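Local coordinates for protein Phthiocerol/phthiodiolone dimycocerosyl transferase (Mycobacterium tuberculosis, PDB 1Q9J) that probably catalyses the transfer of mycocerosic acids from mycocerosic acid synthase onto phthiocerol, phthiodiolone and phenolphthiocerol, the final step in making dimycocerosate ester lipids, at residues 212-223 with 384-395. Numbering follows the deposited sequence.
Sequences PVTRLWLSKQQT and YAGQLIIEHHGH
V213 to L216 pair antiparallel with I390 to H393, their strand axes 4.8 Å apart at 166°, making strand 213-216 an edge strand of a mixed sheet in one of the two related domains of this acyltransferase. T214/H392 and L216/I390 are hydrogen-bonded pairs, T214 N lying 2.9 Å from H392 O; V213/H393 and R215/E391 are non-hydrogen-bonded. The bonding extends past the strand through G394 N to P212 O. The face bearing T214, L216, I390 and H392 is covered partly by helix 399-412, while the face bearing V213, R215, E391 and H393 meets strand 360-368 of the neighbouring sheet. On this second face, V213 CG1 rests over the H393 imidazole, 3.9 Å from its centroid. R215 and E391 run side by side; their salt bridge, NH1 to OE1, and the near-coplanar setting of guanidinium and carboxylate are less certain, because OE1 is crowded in the model. R215 also reaches across to D363 through NH2 and to I364 O through NH1, linking the two sheets. I389 divides its branches: CG2 packs on the aliphatic part of R215, 3.6 Å from CG, whereas CG1 stands beside its own backbone N (chi1 -57°) and sends CD1 over the W217 ring, 3.5 Å from the centroid of the six-membered ring. Y384 adds CD2 at the indole edge, 3.5 Å from W217 CH2, with the two rings set obliquely. Farther along, L218 CD1 meets L388 CD2, where L218 also touches R407 of helix 399-412. S219 and Q222 close the start of helix 220-230 as a capping box. In its first turn, T223 OG1 donates to S219 O and accepts from L388 N at 3.1 Å, with an N-H...O angle of 159°.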
loop_
_atom_site.group_PDB
_atom_site.type_symbol
_atom_site.label_atom_id
_atom_site.label_comp_id
_atom_site.label_asym_id
_atom_site.label_seq_id
_atom_site.Cartn_x
_atom_site.Cartn_y
_atom_site.Cartn_z
ATOM N N PRO A 212 -12.431 5.232 5.766
ATOM C CA PRO A 212 -13.260 5.572 4.607
ATOM C C PRO A 212 -12.400 5.640 3.346
ATOM O O PRO A 212 -11.290 6.179 3.374
ATOM C CB PRO A 212 -13.873 6.920 5.000
ATOM C CG PRO A 212 -12.911 7.476 6.020
ATOM C CD PRO A 212 -12.532 6.261 6.814
ATOM N N VAL A 213 -12.910 5.057 2.262
ATOM C CA VAL A 213 -12.213 5.038 0.975
ATOM C C VAL A 213 -13.120 5.395 -0.189
ATOM O O VAL A 213 -14.052 4.648 -0.508
ATOM C CB VAL A 213 -11.633 3.647 0.621
ATOM C CG1 VAL A 213 -10.914 3.721 -0.732
ATOM C CG2 VAL A 213 -10.691 3.163 1.711
ATOM N N THR A 214 -12.831 6.524 -0.836
ATOM C CA THR A 214 -13.598 6.963 -2.000
ATOM C C THR A 214 -12.871 6.463 -3.237
ATOM O O THR A 214 -11.648 6.405 -3.261
ATOM C CB THR A 214 -13.670 8.477 -2.099
ATOM O OG1 THR A 214 -14.331 9.003 -0.946
ATOM C CG2 THR A 214 -14.438 8.869 -3.346
ATOM N N ARG A 215 -13.618 6.132 -4.277
ATOM C CA ARG A 215 -12.975 5.624 -5.462
ATOM C C ARG A 215 -13.686 6.023 -6.759
ATOM O O ARG A 215 -14.907 5.858 -6.892
ATOM C CB ARG A 215 -12.863 4.109 -5.302
ATOM C CG ARG A 215 -12.363 3.332 -6.486
ATOM C CD ARG A 215 -11.714 2.068 -5.975
ATOM N NE ARG A 215 -12.064 0.885 -6.746
ATOM C CZ ARG A 215 -11.474 -0.297 -6.599
ATOM N NH1 ARG A 215 -10.497 -0.456 -5.711
ATOM N NH2 ARG A 215 -11.867 -1.329 -7.331
ATOM N N LEU A 216 -12.917 6.575 -7.703
ATOM C CA LEU A 216 -13.441 7.009 -9.005
ATOM C C LEU A 216 -12.701 6.293 -10.115
ATOM O O LEU A 216 -11.489 6.143 -10.042
ATOM C CB LEU A 216 -13.242 8.508 -9.194
ATOM C CG LEU A 216 -14.023 9.377 -8.221
ATOM C CD1 LEU A 216 -13.722 10.851 -8.476
ATOM C CD2 LEU A 216 -15.504 9.084 -8.396
ATOM N N TRP A 217 -13.426 5.867 -11.143
ATOM C CA TRP A 217 -12.808 5.172 -12.264
ATOM C C TRP A 217 -12.632 6.045 -13.509
ATOM O O TRP A 217 -12.870 7.257 -13.498
ATOM C CB TRP A 217 -13.623 3.938 -12.652
ATOM C CG TRP A 217 -13.530 2.803 -11.703
ATOM C CD1 TRP A 217 -13.906 2.800 -10.398
ATOM C CD2 TRP A 217 -13.050 1.485 -11.992
ATOM N NE1 TRP A 217 -13.690 1.562 -9.850
ATOM C CE2 TRP A 217 -13.162 0.732 -10.808
ATOM C CE3 TRP A 217 -12.530 0.866 -13.139
ATOM C CZ2 TRP A 217 -12.776 -0.625 -10.733
ATOM C CZ3 TRP A 217 -12.146 -0.485 -13.065
ATOM C CH2 TRP A 217 -12.271 -1.209 -11.869
ATOM N N LEU A 218 -12.197 5.389 -14.581
ATOM C CA LEU A 218 -11.970 6.013 -15.875
ATOM C C LEU A 218 -12.269 5.002 -16.958
ATOM O O LEU A 218 -11.915 3.826 -16.841
ATOM C CB LEU A 218 -10.525 6.481 -16.001
ATOM C CG LEU A 218 -10.303 7.918 -15.546
ATOM C CD1 LEU A 218 -8.834 8.287 -15.637
ATOM C CD2 LEU A 218 -11.140 8.820 -16.432
ATOM N N SER A 219 -12.929 5.467 -18.012
ATOM C CA SER A 219 -13.290 4.605 -19.129
ATOM C C SER A 219 -12.046 4.078 -19.814
ATOM O O SER A 219 -11.029 4.770 -19.885
ATOM C CB SER A 219 -14.133 5.380 -20.144
ATOM O OG SER A 219 -13.469 6.567 -20.552
ATOM N N LYS A 220 -12.131 2.850 -20.315
ATOM C CA LYS A 220 -11.016 2.232 -21.019
ATOM C C LYS A 220 -10.425 3.258 -21.979
ATOM O O LYS A 220 -9.219 3.281 -22.214
ATOM C CB LYS A 220 -11.495 1.009 -21.804
ATOM C CG LYS A 220 -11.933 -0.160 -20.932
ATOM C CD LYS A 220 -12.943 -1.039 -21.656
ATOM C CE LYS A 220 -14.278 -0.302 -21.838
ATOM N NZ LYS A 220 -15.307 -1.110 -22.563
ATOM N N GLN A 221 -11.279 4.118 -22.524
ATOM C CA GLN A 221 -10.811 5.139 -23.445
ATOM C C GLN A 221 -10.108 6.282 -22.730
ATOM O O GLN A 221 -8.942 6.544 -23.000
ATOM C CB GLN A 221 -11.962 5.692 -24.284
ATOM C CG GLN A 221 -12.055 5.090 -25.682
ATOM C CD GLN A 221 -10.696 4.979 -26.370
ATOM O OE1 GLN A 221 -9.985 3.983 -26.204
ATOM N NE2 GLN A 221 -10.323 6.010 -27.127
ATOM N N GLN A 222 -10.806 6.961 -21.826
ATOM C CA GLN A 222 -10.204 8.076 -21.104
ATOM C C GLN A 222 -8.833 7.718 -20.547
ATOM O O GLN A 222 -7.970 8.586 -20.397
ATOM C CB GLN A 222 -11.095 8.523 -19.952
ATOM C CG GLN A 222 -12.319 9.281 -20.354
ATOM C CD GLN A 222 -13.223 9.490 -19.169
ATOM O OE1 GLN A 222 -13.684 8.527 -18.553
ATOM N NE2 GLN A 222 -13.481 10.748 -18.834
ATOM N N THR A 223 -8.634 6.446 -20.215
ATOM C CA THR A 223 -7.342 6.009 -19.690
ATOM C C THR A 223 -6.349 6.120 -20.851
ATOM O O THR A 223 -5.389 6.890 -20.775
ATOM C CB THR A 223 -7.398 4.540 -19.161
ATOM O OG1 THR A 223 -8.453 4.419 -18.201
ATOM C CG2 THR A 223 -6.093 4.160 -18.475
ATOM N N TYR A 384 -6.719 -0.794 -13.526
ATOM C CA TYR A 384 -7.394 -2.075 -13.484
ATOM C C TYR A 384 -8.055 -2.285 -14.831
ATOM O O TYR A 384 -8.736 -1.394 -15.337
ATOM C CB TYR A 384 -8.458 -2.072 -12.373
ATOM C CG TYR A 384 -9.086 -3.426 -12.109
ATOM C CD1 TYR A 384 -8.559 -4.289 -11.153
ATOM C CD2 TYR A 384 -10.167 -3.873 -12.868
ATOM C CE1 TYR A 384 -9.089 -5.566 -10.962
ATOM C CE2 TYR A 384 -10.703 -5.150 -12.688
ATOM C CZ TYR A 384 -10.155 -5.993 -11.737
ATOM O OH TYR A 384 -10.647 -7.273 -11.603
ATOM N N ALA A 385 -7.827 -3.451 -15.421
ATOM C CA ALA A 385 -8.432 -3.777 -16.703
ATOM C C ALA A 385 -8.298 -2.629 -17.697
ATOM O O ALA A 385 -9.237 -2.314 -18.434
ATOM C CB ALA A 385 -9.902 -4.110 -16.494
ATOM N N GLY A 386 -7.127 -2.007 -17.715
ATOM C CA GLY A 386 -6.907 -0.898 -18.615
ATOM C C GLY A 386 -7.741 0.323 -18.268
ATOM O O GLY A 386 -8.110 1.112 -19.140
ATOM N N GLN A 387 -8.044 0.485 -16.988
ATOM C CA GLN A 387 -8.827 1.626 -16.533
ATOM C C GLN A 387 -8.155 2.194 -15.294
ATOM O O GLN A 387 -7.904 1.474 -14.328
ATOM C CB GLN A 387 -10.254 1.186 -16.200
ATOM C CG GLN A 387 -10.873 0.284 -17.267
ATOM C CD GLN A 387 -12.278 -0.202 -16.902
ATOM O OE1 GLN A 387 -13.188 0.607 -16.684
ATOM N NE2 GLN A 387 -12.462 -1.527 -16.847
ATOM N N LEU A 388 -7.850 3.484 -15.343
ATOM C CA LEU A 388 -7.213 4.149 -14.227
ATOM C C LEU A 388 -8.210 4.298 -13.101
ATOM O O LEU A 388 -9.379 4.588 -13.338
ATOM C CB LEU A 388 -6.713 5.536 -14.620
ATOM C CG LEU A 388 -6.304 6.409 -13.428
ATOM C CD1 LEU A 388 -5.202 5.732 -12.645
ATOM C CD2 LEU A 388 -5.857 7.771 -13.913
ATOM N N ILE A 389 -7.741 4.102 -11.876
ATOM C CA ILE A 389 -8.591 4.219 -10.709
ATOM C C ILE A 389 -7.963 5.144 -9.675
ATOM O O ILE A 389 -6.875 4.876 -9.162
ATOM C CB ILE A 389 -8.812 2.856 -10.054
ATOM C CG1 ILE A 389 -9.407 1.883 -11.052
ATOM C CG2 ILE A 389 -9.733 3.000 -8.861
ATOM C CD1 ILE A 389 -9.486 0.474 -10.509
ATOM N N ILE A 390 -8.660 6.234 -9.376
ATOM C CA ILE A 390 -8.198 7.195 -8.388
ATOM C C ILE A 390 -8.860 6.834 -7.061
ATOM O O ILE A 390 -9.986 6.333 -7.041
ATOM C CB ILE A 390 -8.627 8.622 -8.755
ATOM C CG1 ILE A 390 -8.006 9.039 -10.081
ATOM C CG2 ILE A 390 -8.197 9.586 -7.678
ATOM C CD1 ILE A 390 -8.504 10.396 -10.551
ATOM N N GLU A 391 -8.158 7.103 -5.963
ATOM C CA GLU A 391 -8.666 6.822 -4.629
ATOM C C GLU A 391 -8.189 7.815 -3.585
ATOM O O GLU A 391 -7.091 8.363 -3.672
ATOM C CB GLU A 391 -8.265 5.420 -4.180
ATOM C CG GLU A 391 -8.961 4.308 -4.914
ATOM C CD GLU A 391 -8.770 2.973 -4.229
ATOM O OE1 GLU A 391 -9.232 1.945 -4.764
ATOM O OE2 GLU A 391 -8.146 2.953 -3.149
ATOM N N HIS A 392 -9.032 8.038 -2.589
ATOM C CA HIS A 392 -8.708 8.937 -1.504
ATOM C C HIS A 392 -9.130 8.136 -0.265
ATOM O O HIS A 392 -10.272 7.669 -0.163
ATOM C CB HIS A 392 -9.508 10.226 -1.643
ATOM C CG HIS A 392 -8.891 11.403 -0.946
ATOM N ND1 HIS A 392 -7.972 11.272 0.074
ATOM C CD2 HIS A 392 -9.125 12.729 -1.074
ATOM C CE1 HIS A 392 -7.672 12.470 0.550
ATOM N NE2 HIS A 392 -8.358 13.370 -0.127
ATOM N N HIS A 393 -8.168 7.955 0.635
ATOM C CA HIS A 393 -8.328 7.196 1.859
ATOM C C HIS A 393 -8.286 8.124 3.038
ATOM O O HIS A 393 -7.630 9.159 2.980
ATOM C CB HIS A 393 -7.185 6.203 2.019
ATOM C CG HIS A 393 -7.139 5.158 0.957
ATOM N ND1 HIS A 393 -7.631 3.885 1.148
ATOM C CD2 HIS A 393 -6.658 5.191 -0.306
ATOM C CE1 HIS A 393 -7.450 3.177 0.048
ATOM N NE2 HIS A 393 -6.861 3.948 -0.851
ATOM N N GLY A 394 -8.971 7.753 4.117
ATOM C CA GLY A 394 -8.950 8.584 5.307
ATOM C C GLY A 394 -10.223 9.317 5.651
ATOM O O GLY A 394 -11.062 9.590 4.792
ATOM N N HIS A 395 -10.348 9.636 6.934
ATOM C CA HIS A 395 -11.507 10.356 7.458
ATOM C C HIS A 395 -11.416 11.828 7.060
ATOM O O HIS A 395 -10.765 12.626 7.735
ATOM C CB HIS A 395 -11.543 10.253 8.985
ATOM C CG HIS A 395 -11.599 8.847 9.500
ATOM N ND1 HIS A 395 -12.688 8.023 9.311
ATOM C CD2 HIS A 395 -10.702 8.124 10.211
ATOM C CE1 HIS A 395 -12.461 6.855 9.887
ATOM N NE2 HIS A 395 -11.263 6.890 10.441
#